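Local coordinates for protein thiosulfate sulfurtransferase YnjE (Escherichia coli, PDB 2WLR) that catalyses the transfer of sulfur from thiosulfate to cyanide, giving thiocyanate and sulfite, as a periplasmic monomer with three rhodanese domains, at residues 126-131 with 232-237; 165-170 with 247-252; 183-188 with 388-393; 358-363 with 383-388. All coordinates share one frame; numbering follows the deposited sequence.

Contact 1 (126-131 with 232-237)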
loop_
_atom_site.group_PDB
_atom_site.type_symbol
_atom_site.label_atom_id
_atom_site.label_comp_id
_atom_site.label_asym_id
_atom_site.label_seq_id
_atom_site.Cartn_x
_atom_site.Cartn_y
_atom_site.Cartn_z
ATOM N N VAL A 126 -4.468 6.651 4.666
ATOM C CA VAL A 126 -5.624 6.990 5.497
ATOM C C VAL A 126 -6.728 5.911 5.460
ATOM O O VAL A 126 -6.663 4.950 4.688
ATOM C CB VAL A 126 -6.180 8.380 5.132
ATOM C CG1 VAL A 126 -5.021 9.412 5.076
ATOM C CG2 VAL A 126 -6.973 8.326 3.796
ATOM N N TYR A 127 -7.749 6.075 6.285
ATOM C CA TYR A 127 -8.825 5.116 6.413
ATOM C C TYR A 127 -10.172 5.865 6.432
ATOM O O TYR A 127 -10.193 7.099 6.619
ATOM C CB TYR A 127 -8.594 4.251 7.653
ATOM C CG TYR A 127 -8.670 4.965 8.979
ATOM C CD1 TYR A 127 -7.608 5.706 9.471
ATOM C CD2 TYR A 127 -9.819 4.877 9.756
ATOM C CE1 TYR A 127 -7.688 6.321 10.691
ATOM C CE2 TYR A 127 -9.904 5.523 10.992
ATOM C CZ TYR A 127 -8.841 6.237 11.443
ATOM O OH TYR A 127 -8.975 6.842 12.677
ATOM N N PRO A 128 -11.293 5.150 6.233
ATOM C CA PRO A 128 -12.554 5.868 5.962
ATOM C C PRO A 128 -13.027 6.837 7.035
ATOM O O PRO A 128 -13.354 7.993 6.725
ATOM C CB PRO A 128 -13.558 4.732 5.719
ATOM C CG PRO A 128 -12.721 3.658 5.130
ATOM C CD PRO A 128 -11.427 3.728 5.926
ATOM N N GLN A 129 -13.085 6.409 8.281
ATOM C CA GLN A 129 -13.548 7.314 9.324
ATOM C C GLN A 129 -12.743 8.602 9.382
ATOM O O GLN A 129 -13.285 9.689 9.611
ATOM C CB GLN A 129 -13.577 6.634 10.689
ATOM C CG GLN A 129 -14.382 7.450 11.705
ATOM C CD GLN A 129 -15.862 7.555 11.347
ATOM O OE1 GLN A 129 -16.497 6.547 10.999
ATOM N NE2 GLN A 129 -16.402 8.767 11.383
ATOM N N TRP A 130 -11.444 8.507 9.150
ATOM C CA TRP A 130 -10.571 9.678 9.217
ATOM C C TRP A 130 -11.014 10.670 8.163
ATOM O O TRP A 130 -11.161 11.858 8.423
ATOM C CB TRP A 130 -9.107 9.278 8.978
ATOM C CG TRP A 130 -8.127 10.421 8.964
ATOM C CD1 TRP A 130 -7.472 10.943 10.049
ATOM C CD2 TRP A 130 -7.681 11.180 7.829
ATOM N NE1 TRP A 130 -6.652 11.961 9.663
ATOM C CE2 TRP A 130 -6.758 12.138 8.304
ATOM C CE3 TRP A 130 -7.983 11.165 6.458
ATOM C CZ2 TRP A 130 -6.147 13.057 7.459
ATOM C CZ3 TRP A 130 -7.361 12.068 5.634
ATOM C CH2 TRP A 130 -6.449 13.003 6.140
ATOM N N LEU A 131 -11.235 10.172 6.954
ATOM C CA LEU A 131 -11.590 11.031 5.848
ATOM C C LEU A 131 -12.971 11.614 6.070
ATOM O O LEU A 131 -13.210 12.767 5.762
ATOM C CB LEU A 131 -11.543 10.223 4.566
ATOM C CG LEU A 131 -11.758 10.962 3.263
ATOM C CD1 LEU A 131 -10.830 12.169 3.175
ATOM C CD2 LEU A 131 -11.520 9.969 2.129
ATOM N N ARG A 232 -1.587 11.293 -0.359
ATOM C CA ARG A 232 -2.026 10.186 0.474
ATOM C C ARG A 232 -2.976 9.299 -0.297
ATOM O O ARG A 232 -3.559 9.709 -1.317
ATOM C CB ARG A 232 -2.717 10.707 1.719
ATOM C CG ARG A 232 -1.898 11.736 2.424
ATOM C CD ARG A 232 -2.447 12.066 3.765
ATOM N NE ARG A 232 -1.862 13.266 4.314
ATOM C CZ ARG A 232 -2.043 13.664 5.568
ATOM N NH1 ARG A 232 -2.704 12.904 6.429
ATOM N NH2 ARG A 232 -1.545 14.831 5.948
ATOM N N LEU A 233 -3.120 8.066 0.184
ATOM C CA LEU A 233 -4.047 7.088 -0.401
ATOM C C LEU A 233 -5.019 6.667 0.649
ATOM O O LEU A 233 -4.669 6.516 1.809
ATOM C CB LEU A 233 -3.333 5.805 -0.810
ATOM C CG LEU A 233 -2.334 5.873 -1.948
ATOM C CD1 LEU A 233 -1.719 4.466 -2.174
ATOM C CD2 LEU A 233 -2.981 6.419 -3.221
ATOM N N LEU A 234 -6.238 6.389 0.228
ATOM C CA LEU A 234 -7.149 5.619 1.070
ATOM C C LEU A 234 -6.786 4.141 1.022
ATOM O O LEU A 234 -6.910 3.497 0.004
ATOM C CB LEU A 234 -8.606 5.808 0.639
ATOM C CG LEU A 234 -9.682 5.000 1.360
ATOM C CD1 LEU A 234 -9.679 5.272 2.880
ATOM C CD2 LEU A 234 -11.064 5.291 0.791
ATOM N N ASP A 235 -6.373 3.614 2.162
ATOM C CA ASP A 235 -5.872 2.236 2.272
ATOM C C ASP A 235 -7.031 1.304 1.940
ATOM O O ASP A 235 -8.093 1.414 2.550
ATOM C CB ASP A 235 -5.390 2.038 3.708
ATOM C CG ASP A 235 -4.565 0.779 3.918
ATOM O OD1 ASP A 235 -4.165 0.122 2.946
ATOM O OD2 ASP A 235 -4.363 0.479 5.112
ATOM N N GLY A 236 -6.842 0.444 0.942
ATOM C CA GLY A 236 -7.866 -0.493 0.547
ATOM C C GLY A 236 -8.871 0.059 -0.448
ATOM O O GLY A 236 -9.706 -0.688 -0.992
ATOM N N GLY A 237 -8.794 1.348 -0.721
ATOM C CA GLY A 237 -9.634 1.958 -1.724
ATOM C C GLY A 237 -11.089 2.111 -1.367
ATOM O O GLY A 237 -11.494 2.035 -0.229
#
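Val126 pairs with Leu234 at the border of the five-stranded parallel sheet of the second rhodanese domain, where the short outermost strand 125-126 lies beside strand 231-234 and leads into helix 128-135. Two backbone bonds make the parallel bridge: Val126 N donates to Leu233 O at 2.9 Å, and Asp235 N donates to Val126 O at the same length. A branched residue suits this seam because its methyls serve two sides. Val126 CG1, anti to its carbonyl carbon, meets Arg232 CD at 3.9 Å and also covers one face of the Trp130 indole near its rim. Val126 CG2 instead lies 3.5 Å from Leu233 O. Leu234 holds its CG anti to the backbone N (chi1 176°), which brings CD1 against the corner where the strand passes into the helix, 3.5 Å from Val126 O and 3.8 Å from Pro128 CD. Proline fits the first turn of a helix, where its missing N-H is not needed. The extended Arg232 chain crosses Trp130 at about a right angle, with NH1 3.6 Å from CZ2 and the two planes 27° apart. Arg232 NE forms a salt bridge with Asp230 and NH1 a hydrogen bond with Ala142 O, while Asp235 OD1 bonds Met340 N. Apolar packing and backbone bonds thus join the segments, and the buried guanidinium, balanced by Asp230, probably stays charged.

Contact 2 (165-170 with 247-252); sequences HIPGAD and PVERGT
Glu249 O takes the shortest bond of this contact, from His165 N at 2.8 Å, and the same oxygen lies over the centre of the His165 imidazole, 3.5 Å above its plane. Glu249 N returns a nearly straight bond to His165 O at 2.9 Å, so the two residues form a single antiparallel hydrogen-bonded pair between otherwise irregular chains. The ring turns its face to the Glu249 carbonyl because its CG stands between the backbone N and the carbonyl carbon (chi1 51°). ND1 then bonds Ile166 O in the ring plane but above the carbonyl plane, so not on a lone pair; Ala169 N grips the same oxygen from the opposite face, closing a type II turn. NE2 makes only a weak bond to Gly251 O at 3.5 Å, which leaves the charge of the ring open; Glu249 OE1, 4.7 Å from ND1, could at most favour the protonated form.

Glu249 extends across Pro167, with CD 3.5 Å from Pro167 CA, and its OE1 accepts from Gly168 N at 3.1 Å. That N-H arrives from above the carboxylate plane, 60° out of it. Pro167 and Gly168 are the middle residues of the turn, a pairing that suits proline's fixed phi and glycine's positive one. Pro167 CD touches Pro247 O at 3.1 Å, an oxygen hydrogen-bonded to Trp241 NE1. This exposed contact ties the turn between helix 160-163 and strand 170-173 to the chain leaving helix 238-243; Ile166 packs inward on helices 128-135 and 238-243, and His165 stacks on Tyr161.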
loop_
_atom_site.group_PDB
_atom_site.type_symbol
_atom_site.label_atom_id
_atom_site.label_comp_id
_atom_site.label_asym_id
_atom_site.label_seq_id
_atom_site.Cartn_x
_atom_site.Cartn_y
_atom_site.Cartn_z
ATOM N N HIS A 165 -19.801 7.763 -5.098
ATOM C CA HIS A 165 -18.432 8.173 -4.770
ATOM C C HIS A 165 -18.375 8.797 -3.393
ATOM O O HIS A 165 -19.415 9.061 -2.748
ATOM C CB HIS A 165 -17.812 9.099 -5.828
ATOM C CG HIS A 165 -18.652 10.278 -6.209
ATOM N ND1 HIS A 165 -18.632 11.475 -5.531
ATOM C CD2 HIS A 165 -19.460 10.461 -7.275
ATOM C CE1 HIS A 165 -19.477 12.317 -6.121
ATOM N NE2 HIS A 165 -19.973 11.728 -7.186
ATOM N N ILE A 166 -17.156 9.034 -2.931
ATOM C CA ILE A 166 -16.951 9.635 -1.613
ATOM C C ILE A 166 -17.408 11.097 -1.684
ATOM O O ILE A 166 -17.117 11.781 -2.652
ATOM C CB ILE A 166 -15.486 9.483 -1.184
ATOM C CG1 ILE A 166 -15.198 8.018 -0.929
ATOM C CG2 ILE A 166 -15.170 10.338 0.060
ATOM C CD1 ILE A 166 -13.750 7.756 -0.558
ATOM N N PRO A 167 -18.159 11.556 -0.673
ATOM C CA PRO A 167 -18.665 12.932 -0.746
ATOM C C PRO A 167 -17.553 13.939 -0.921
ATOM O O PRO A 167 -16.543 13.853 -0.228
ATOM C CB PRO A 167 -19.354 13.110 0.599
ATOM C CG PRO A 167 -19.805 11.713 0.959
ATOM C CD PRO A 167 -18.684 10.845 0.510
ATOM N N GLY A 168 -17.727 14.864 -1.862
ATOM C CA GLY A 168 -16.738 15.918 -2.089
ATOM C C GLY A 168 -15.560 15.477 -2.957
ATOM O O GLY A 168 -14.661 16.276 -3.230
ATOM N N ALA A 169 -15.589 14.234 -3.443
ATOM C CA ALA A 169 -14.500 13.729 -4.281
ATOM C C ALA A 169 -14.627 14.183 -5.728
ATOM O O ALA A 169 -15.714 14.156 -6.315
ATOM C CB ALA A 169 -14.447 12.202 -4.232
ATOM N N ASP A 170 -13.492 14.593 -6.283
ATOM C CA ASP A 170 -13.308 14.864 -7.708
ATOM C C ASP A 170 -13.016 13.510 -8.385
ATOM O O ASP A 170 -12.994 12.476 -7.713
ATOM C CB ASP A 170 -12.165 15.891 -7.838
ATOM C CG ASP A 170 -11.930 16.401 -9.242
ATOM O OD1 ASP A 170 -12.825 16.326 -10.102
ATOM O OD2 ASP A 170 -10.808 16.932 -9.443
ATOM N N PRO A 247 -21.578 7.949 4.263
ATOM C CA PRO A 247 -22.375 8.603 3.231
ATOM C C PRO A 247 -21.685 8.643 1.874
ATOM O O PRO A 247 -20.443 8.579 1.776
ATOM C CB PRO A 247 -22.561 10.030 3.761
ATOM C CG PRO A 247 -22.256 9.973 5.203
ATOM C CD PRO A 247 -21.265 8.872 5.371
ATOM N N VAL A 248 -22.487 8.750 0.827
ATOM C CA VAL A 248 -21.974 8.811 -0.523
ATOM C C VAL A 248 -22.661 9.901 -1.308
ATOM O O VAL A 248 -23.732 10.378 -0.922
ATOM C CB VAL A 248 -22.139 7.462 -1.254
ATOM C CG1 VAL A 248 -21.387 6.349 -0.503
ATOM C CG2 VAL A 248 -23.624 7.095 -1.447
ATOM N N GLU A 249 -22.024 10.304 -2.401
ATOM C CA GLU A 249 -22.627 11.210 -3.370
ATOM C C GLU A 249 -22.665 10.545 -4.737
ATOM O O GLU A 249 -22.014 9.552 -4.979
ATOM C CB GLU A 249 -21.890 12.548 -3.404
ATOM C CG GLU A 249 -22.169 13.393 -2.167
ATOM C CD GLU A 249 -21.389 14.700 -2.099
ATOM O OE1 GLU A 249 -20.583 14.964 -3.007
ATOM O OE2 GLU A 249 -21.548 15.454 -1.104
ATOM N N ARG A 250 -23.444 11.116 -5.634
ATOM C CA ARG A 250 -23.614 10.542 -6.963
ATOM C C ARG A 250 -23.556 11.636 -8.011
ATOM O O ARG A 250 -23.535 12.826 -7.696
ATOM C CB ARG A 250 -24.945 9.776 -7.047
ATOM C CG ARG A 250 -26.193 10.634 -7.073
ATOM C CD ARG A 250 -27.462 9.789 -6.881
ATOM N NE ARG A 250 -27.843 9.010 -8.070
ATOM C CZ ARG A 250 -27.509 7.733 -8.326
ATOM N NH1 ARG A 250 -26.755 7.016 -7.491
ATOM N NH2 ARG A 250 -27.933 7.159 -9.459
ATOM N N GLY A 251 -23.509 11.211 -9.260
ATOM C CA GLY A 251 -23.533 12.116 -10.393
ATOM C C GLY A 251 -22.184 12.570 -10.916
ATOM O O GLY A 251 -21.106 12.141 -10.456
ATOM N N THR A 252 -22.252 13.444 -11.911
ATOM C CA THR A 252 -21.070 13.952 -12.603
ATOM C C THR A 252 -20.148 14.713 -11.644
ATOM O O THR A 252 -20.608 15.314 -10.669
ATOM C CB THR A 252 -21.492 14.891 -13.752
ATOM O OG1 THR A 252 -22.240 15.978 -13.204
ATOM C CG2 THR A 252 -22.342 14.154 -14.763
#

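Contact 3 (183-188 with 388-393)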
loop_
_atom_site.group_PDB
_atom_site.type_symbol
_atom_site.label_atom_id
_atom_site.label_comp_id
_atom_site.label_asym_id
_atom_site.label_seq_id
_atom_site.Cartn_x
_atom_site.Cartn_y
_atom_site.Cartn_z
ATOM N N TRP A 183 2.669 4.111 -22.589
ATOM C CA TRP A 183 2.017 4.206 -21.274
ATOM C C TRP A 183 2.988 4.669 -20.180
ATOM O O TRP A 183 2.971 4.188 -19.067
ATOM C CB TRP A 183 1.227 2.921 -20.935
ATOM C CG TRP A 183 0.120 2.779 -21.900
ATOM C CD1 TRP A 183 0.036 1.880 -22.916
ATOM C CD2 TRP A 183 -0.997 3.651 -22.049
ATOM N NE1 TRP A 183 -1.101 2.096 -23.648
ATOM C CE2 TRP A 183 -1.749 3.187 -23.154
ATOM C CE3 TRP A 183 -1.462 4.756 -21.341
ATOM C CZ2 TRP A 183 -2.948 3.800 -23.562
ATOM C CZ3 TRP A 183 -2.637 5.371 -21.739
ATOM C CH2 TRP A 183 -3.374 4.884 -22.849
ATOM N N ASN A 184 3.807 5.635 -20.557
ATOM C CA ASN A 184 4.564 6.435 -19.636
ATOM C C ASN A 184 3.772 7.683 -19.300
ATOM O O ASN A 184 2.817 8.063 -19.974
ATOM C CB ASN A 184 5.949 6.786 -20.204
ATOM C CG ASN A 184 6.962 5.667 -19.991
ATOM O OD1 ASN A 184 6.619 4.617 -19.407
ATOM N ND2 ASN A 184 8.195 5.878 -20.409
ATOM N N LYS A 185 4.169 8.320 -18.206
ATOM C CA LYS A 185 3.537 9.564 -17.796
ATOM C C LYS A 185 3.622 10.605 -18.917
ATOM O O LYS A 185 4.547 10.621 -19.727
ATOM C CB LYS A 185 4.175 10.120 -16.520
ATOM C CG LYS A 185 5.621 10.558 -16.661
ATOM C CD LYS A 185 6.116 11.160 -15.364
ATOM C CE LYS A 185 7.622 11.166 -15.304
ATOM N NZ LYS A 185 8.215 11.949 -16.411
ATOM N N VAL A 186 2.611 11.458 -18.961
ATOM C CA VAL A 186 2.654 12.632 -19.861
ATOM C C VAL A 186 3.768 13.625 -19.481
ATOM O O VAL A 186 4.375 13.558 -18.413
ATOM C CB VAL A 186 1.256 13.329 -19.912
ATOM C CG1 VAL A 186 0.172 12.326 -20.459
ATOM C CG2 VAL A 186 0.862 13.913 -18.537
ATOM N N SER A 187 4.018 14.567 -20.384
ATOM C CA SER A 187 5.060 15.555 -20.189
ATOM C C SER A 187 4.814 16.431 -18.967
ATOM O O SER A 187 3.673 16.586 -18.512
ATOM C CB SER A 187 5.196 16.444 -21.419
ATOM O OG SER A 187 4.044 17.266 -21.549
ATOM N N ASP A 188 5.879 17.062 -18.488
ATOM C CA ASP A 188 5.774 17.993 -17.354
ATOM C C ASP A 188 4.736 19.076 -17.652
ATOM O O ASP A 188 3.934 19.412 -16.798
ATOM C CB ASP A 188 7.127 18.613 -17.008
ATOM C CG ASP A 188 8.154 17.577 -16.577
ATOM O OD1 ASP A 188 7.745 16.469 -16.108
ATOM O OD2 ASP A 188 9.344 17.883 -16.690
ATOM N N VAL A 388 9.969 4.615 -9.275
ATOM C CA VAL A 388 9.314 3.767 -10.254
ATOM C C VAL A 388 10.069 3.912 -11.563
ATOM O O VAL A 388 10.385 5.026 -11.989
ATOM C CB VAL A 388 7.838 4.117 -10.451
ATOM C CG1 VAL A 388 7.254 3.401 -11.653
ATOM C CG2 VAL A 388 7.044 3.810 -9.157
ATOM N N TYR A 389 10.441 2.779 -12.172
ATOM C CA TYR A 389 10.930 2.749 -13.548
ATOM C C TYR A 389 9.704 2.668 -14.449
ATOM O O TYR A 389 9.072 1.628 -14.617
ATOM C CB TYR A 389 11.916 1.571 -13.744
ATOM C CG TYR A 389 12.134 1.222 -15.214
ATOM C CD1 TYR A 389 12.273 2.220 -16.153
ATOM C CD2 TYR A 389 12.215 -0.122 -15.666
ATOM C CE1 TYR A 389 12.436 1.932 -17.500
ATOM C CE2 TYR A 389 12.399 -0.413 -17.016
ATOM C CZ TYR A 389 12.521 0.613 -17.918
ATOM O OH TYR A 389 12.681 0.385 -19.274
ATOM N N ASP A 390 9.338 3.803 -15.018
ATOM C CA ASP A 390 8.075 3.965 -15.725
ATOM C C ASP A 390 7.930 2.975 -16.891
ATOM O O ASP A 390 6.926 2.237 -16.999
ATOM C CB ASP A 390 7.972 5.425 -16.243
ATOM C CG ASP A 390 6.542 5.878 -16.563
ATOM O OD1 ASP A 390 5.564 5.092 -16.493
ATOM O OD2 ASP A 390 6.398 7.055 -16.953
ATOM N N GLY A 391 8.959 2.924 -17.743
ATOM C CA GLY A 391 8.862 2.126 -18.969
ATOM C C GLY A 391 8.540 0.653 -18.743
ATOM O O GLY A 391 7.772 0.034 -19.501
ATOM N N GLY A 392 9.146 0.085 -17.704
ATOM C CA GLY A 392 8.890 -1.290 -17.329
ATOM C C GLY A 392 9.193 -2.280 -18.426
ATOM O O GLY A 392 10.073 -2.071 -19.283
ATOM N N TRP A 393 8.448 -3.370 -18.407
ATOM C CA TRP A 393 8.675 -4.438 -19.363
ATOM C C TRP A 393 8.264 -3.998 -20.764
ATOM O O TRP A 393 8.879 -4.393 -21.751
ATOM C CB TRP A 393 7.921 -5.694 -18.930
ATOM C CG TRP A 393 7.956 -6.768 -19.979
ATOM C CD1 TRP A 393 6.912 -7.225 -20.707
ATOM C CD2 TRP A 393 9.098 -7.542 -20.357
ATOM N NE1 TRP A 393 7.338 -8.232 -21.561
ATOM C CE2 TRP A 393 8.675 -8.435 -21.366
ATOM C CE3 TRP A 393 10.432 -7.534 -19.976
ATOM C CZ2 TRP A 393 9.565 -9.332 -21.992
ATOM C CZ3 TRP A 393 11.315 -8.402 -20.585
ATOM C CH2 TRP A 393 10.866 -9.305 -21.575
#
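Asp390 reaches across to Asn184 and Lys185 where the third rhodanese domain, with residues 388-393, meets the second, with residues 183-188. The first shell is centred on its carboxylate, whose OD2 accepts the backbone hydrogen of Lys185 N at 2.9 Å, almost straight at 168°, through the syn lone pair. A carboxylate suits this place just after strand 386-389 by offering one acceptor oxygen to Lys185 N and another to Arg218. The first side-chain bond of Asp390 points toward the facing chain, and CG anti to the backbone N (chi1 -160°) puts OD2 at Lys185 N. The Asn184 amide lies stacked on the carboxylate, the two planes 23° apart, and Asn184 CB sits 3.3 Å from Asp390 OD2. The aliphatic part of Lys185 adds a flank, CG being 3.6 Å from Asp390 OD2, while its NZ stays 5.2 Å from that oxygen, too far for a salt bridge, though the opposite charges may still attract.

In the second shell the Arg218 salt bridge to Asp390 OD1 fixes the carboxylate's rotation and would be expected to keep it ionised. The Lys185 chain rests on Ile222 and Tyr225 of helix 213-226 and on Met273 of strand 273-274. The Trp183 side chain touches Thr367, in the loop after the persulfide-forming Cys365, and lies about 3 Å from a bound HEPES buffer molecule. Gly391 suits its place because Tyr389 OH would crowd a side chain there, Gly392 because its phi is positive; Gly392 N lies 3.3 Å above the Tyr389 ring plane, toward the rim.

Contact 4 (358-363 with 383-388); sequences EQQVSF and WKNVSV
Strands 360-363 and 386-388 run parallel with their axes 27° apart, Val361, Ser362 and Phe363 facing Val386, Ser387 and Val388 in turn. Val361 N donates to Asn385 O and Phe363 N to Ser387 O, each at 2.9 Å, while the bond from Ser387 N to Val361 O is weak. On one face the two serines meet: Ser362 OG and Ser387 OG share a hydrogen bond of 2.9 Å. Ser387 OG stands between its backbone N and carbonyl carbon (chi1 60°), from where it also reaches a water, at 2.7 Å, that donates to Val361 O. Small hydroxyls suit this face, since they satisfy each other where both pack on Leu274 of strand 273-274. The other face is apolar. Val361 CG2 comes to the edge of the Trp383 indole, 4.0 Å from CZ3, and Val361 CG1 covers one face of the Phe363 ring near its rim. Val386 CG1 approaches Phe363 CE2 at 4.0 Å, and Trp350 meets both aromatic rings. At the start of the strands, Asn385 ND2 lies 3.3 Å from Gln360 CB and donates to a water bridging to Glu358 O. Helix 369-380 connects the strands and packs on Phe363, Val386 and Val388. This is the beta-alpha-beta crossover of a rhodanese domain, with the active-site loop carrying Cys365 springing from the end of strand 360-363.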
loop_
_atom_site.group_PDB
_atom_site.type_symbol
_atom_site.label_atom_id
_atom_site.label_comp_id
_atom_site.label_asym_id
_atom_site.label_seq_id
_atom_site.Cartn_x
_atom_site.Cartn_y
_atom_site.Cartn_z
ATOM N N GLU A 358 18.091 -0.237 2.614
ATOM C CA GLU A 358 19.304 0.585 2.472
ATOM C C GLU A 358 19.739 0.724 1.006
ATOM O O GLU A 358 20.632 1.517 0.684
ATOM C CB GLU A 358 20.447 0.017 3.335
ATOM C CG GLU A 358 20.908 -1.390 2.964
ATOM C CD GLU A 358 20.232 -2.517 3.771
ATOM O OE1 GLU A 358 19.054 -2.374 4.190
ATOM O OE2 GLU A 358 20.903 -3.560 3.992
ATOM N N GLN A 359 19.091 -0.038 0.124
ATOM C CA GLN A 359 19.367 -0.020 -1.307
ATOM C C GLN A 359 18.662 1.133 -1.995
ATOM O O GLN A 359 17.668 1.664 -1.510
ATOM C CB GLN A 359 18.888 -1.308 -1.979
ATOM C CG GLN A 359 19.649 -2.576 -1.595
ATOM C CD GLN A 359 18.978 -3.825 -2.162
ATOM O OE1 GLN A 359 17.783 -3.818 -2.463
ATOM N NE2 GLN A 359 19.743 -4.905 -2.314
ATOM N N GLN A 360 19.165 1.493 -3.178
ATOM C CA GLN A 360 18.392 2.284 -4.120
ATOM C C GLN A 360 17.481 1.284 -4.798
ATOM O O GLN A 360 17.957 0.362 -5.449
ATOM C CB GLN A 360 19.261 2.971 -5.181
ATOM C CG GLN A 360 18.420 3.719 -6.205
ATOM C CD GLN A 360 19.215 4.528 -7.207
ATOM O OE1 GLN A 360 20.430 4.476 -7.216
ATOM N NE2 GLN A 360 18.507 5.309 -8.053
ATOM N N VAL A 361 16.171 1.478 -4.674
ATOM C CA VAL A 361 15.208 0.486 -5.134
ATOM C C VAL A 361 14.252 1.124 -6.108
ATOM O O VAL A 361 13.648 2.128 -5.784
ATOM C CB VAL A 361 14.405 -0.087 -3.942
ATOM C CG1 VAL A 361 13.304 -1.065 -4.419
ATOM C CG2 VAL A 361 15.365 -0.807 -3.005
ATOM N N SER A 362 14.072 0.519 -7.270
ATOM C CA SER A 362 13.134 1.021 -8.234
ATOM C C SER A 362 12.219 -0.109 -8.632
ATOM O O SER A 362 12.689 -1.189 -8.900
ATOM C CB SER A 362 13.848 1.566 -9.459
ATOM O OG SER A 362 12.931 2.251 -10.302
ATOM N N PHE A 363 10.922 0.171 -8.615
ATOM C CA PHE A 363 9.883 -0.821 -8.918
ATOM C C PHE A 363 9.393 -0.634 -10.353
ATOM O O PHE A 363 9.292 0.487 -10.837
ATOM C CB PHE A 363 8.681 -0.627 -7.988
ATOM C CG PHE A 363 9.000 -0.748 -6.529
ATOM C CD1 PHE A 363 9.200 -1.995 -5.960
ATOM C CD2 PHE A 363 9.147 0.372 -5.730
ATOM C CE1 PHE A 363 9.476 -2.136 -4.646
ATOM C CE2 PHE A 363 9.433 0.250 -4.355
ATOM C CZ PHE A 363 9.613 -1.018 -3.818
ATOM N N TRP A 383 11.059 3.794 3.431
ATOM C CA TRP A 383 12.206 3.471 2.596
ATOM C C TRP A 383 12.635 4.764 1.901
ATOM O O TRP A 383 11.807 5.438 1.299
ATOM C CB TRP A 383 11.839 2.384 1.583
ATOM C CG TRP A 383 11.717 1.045 2.197
ATOM C CD1 TRP A 383 11.262 0.741 3.453
ATOM C CD2 TRP A 383 12.169 -0.178 1.623
ATOM N NE1 TRP A 383 11.381 -0.615 3.669
ATOM C CE2 TRP A 383 11.927 -1.203 2.559
ATOM C CE3 TRP A 383 12.728 -0.512 0.391
ATOM C CZ2 TRP A 383 12.253 -2.542 2.301
ATOM C CZ3 TRP A 383 13.063 -1.837 0.131
ATOM C CH2 TRP A 383 12.823 -2.841 1.082
ATOM N N LYS A 384 13.910 5.120 2.020
ATOM C CA LYS A 384 14.348 6.495 1.720
ATOM C C LYS A 384 14.735 6.684 0.264
ATOM O O LYS A 384 14.827 7.813 -0.198
ATOM C CB LYS A 384 15.522 6.921 2.614
ATOM C CG LYS A 384 15.202 6.926 4.100
ATOM C CD LYS A 384 16.347 7.449 4.948
ATOM C CE LYS A 384 16.021 7.369 6.448
ATOM N NZ LYS A 384 15.874 5.945 6.944
ATOM N N ASN A 385 14.955 5.592 -0.457
ATOM C CA ASN A 385 15.454 5.676 -1.814
ATOM C C ASN A 385 14.668 4.782 -2.722
ATOM O O ASN A 385 15.171 3.777 -3.228
ATOM C CB ASN A 385 16.932 5.270 -1.882
ATOM C CG ASN A 385 17.626 5.843 -3.082
ATOM O OD1 ASN A 385 16.993 6.514 -3.903
ATOM N ND2 ASN A 385 18.942 5.604 -3.197
ATOM N N VAL A 386 13.433 5.170 -2.963
ATOM C CA VAL A 386 12.560 4.396 -3.833
ATOM C C VAL A 386 12.112 5.211 -5.044
ATOM O O VAL A 386 12.059 6.440 -5.006
ATOM C CB VAL A 386 11.350 3.780 -3.079
ATOM C CG1 VAL A 386 11.796 2.618 -2.149
ATOM C CG2 VAL A 386 10.530 4.830 -2.322
ATOM N N SER A 387 11.780 4.514 -6.109
ATOM C CA SER A 387 11.309 5.136 -7.349
ATOM C C SER A 387 10.510 4.140 -8.162
ATOM O O SER A 387 10.392 2.952 -7.797
ATOM C CB SER A 387 12.456 5.625 -8.212
ATOM O OG SER A 387 13.313 4.537 -8.580
ATOM N N VAL A 388 9.969 4.615 -9.275
ATOM C CA VAL A 388 9.314 3.767 -10.254
ATOM C C VAL A 388 10.069 3.912 -11.563
ATOM O O VAL A 388 10.385 5.026 -11.989
ATOM C CB VAL A 388 7.838 4.117 -10.451
ATOM C CG1 VAL A 388 7.254 3.401 -11.653
ATOM C CG2 VAL A 388 7.044 3.810 -9.157
HETATM O O HOH W 1 20.718 4.149 -1.170
HETATM O O HOH W 2 15.205 2.649 -0.141
HETATM O O HOH W 3 15.228 4.487 -6.623
#

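Overall arrangement
Contacts 1 and 4 are buried strand pairings in the five-stranded parallel sheets of the second and third rhodanese domains; contact 1 secures a short border strand, contact 4 two interior strands. Contact 2 lies at the surface, where loops rely on a single bridge and polar side chains, yet it touches contact 1 through Ile166 CD1, 3.9 Å from Leu234 CD2. Contact 3, partly buried, joins the second and third domains by a carboxylate instead of a sheet. It shares Val388 and strand 386-389 with contact 4, and Tyr389 N probably bonds Phe363 O at 2.9 Å. Contacts 2 and 4 lie on opposite sides of the chain's centre, with centres about 35 Å apart.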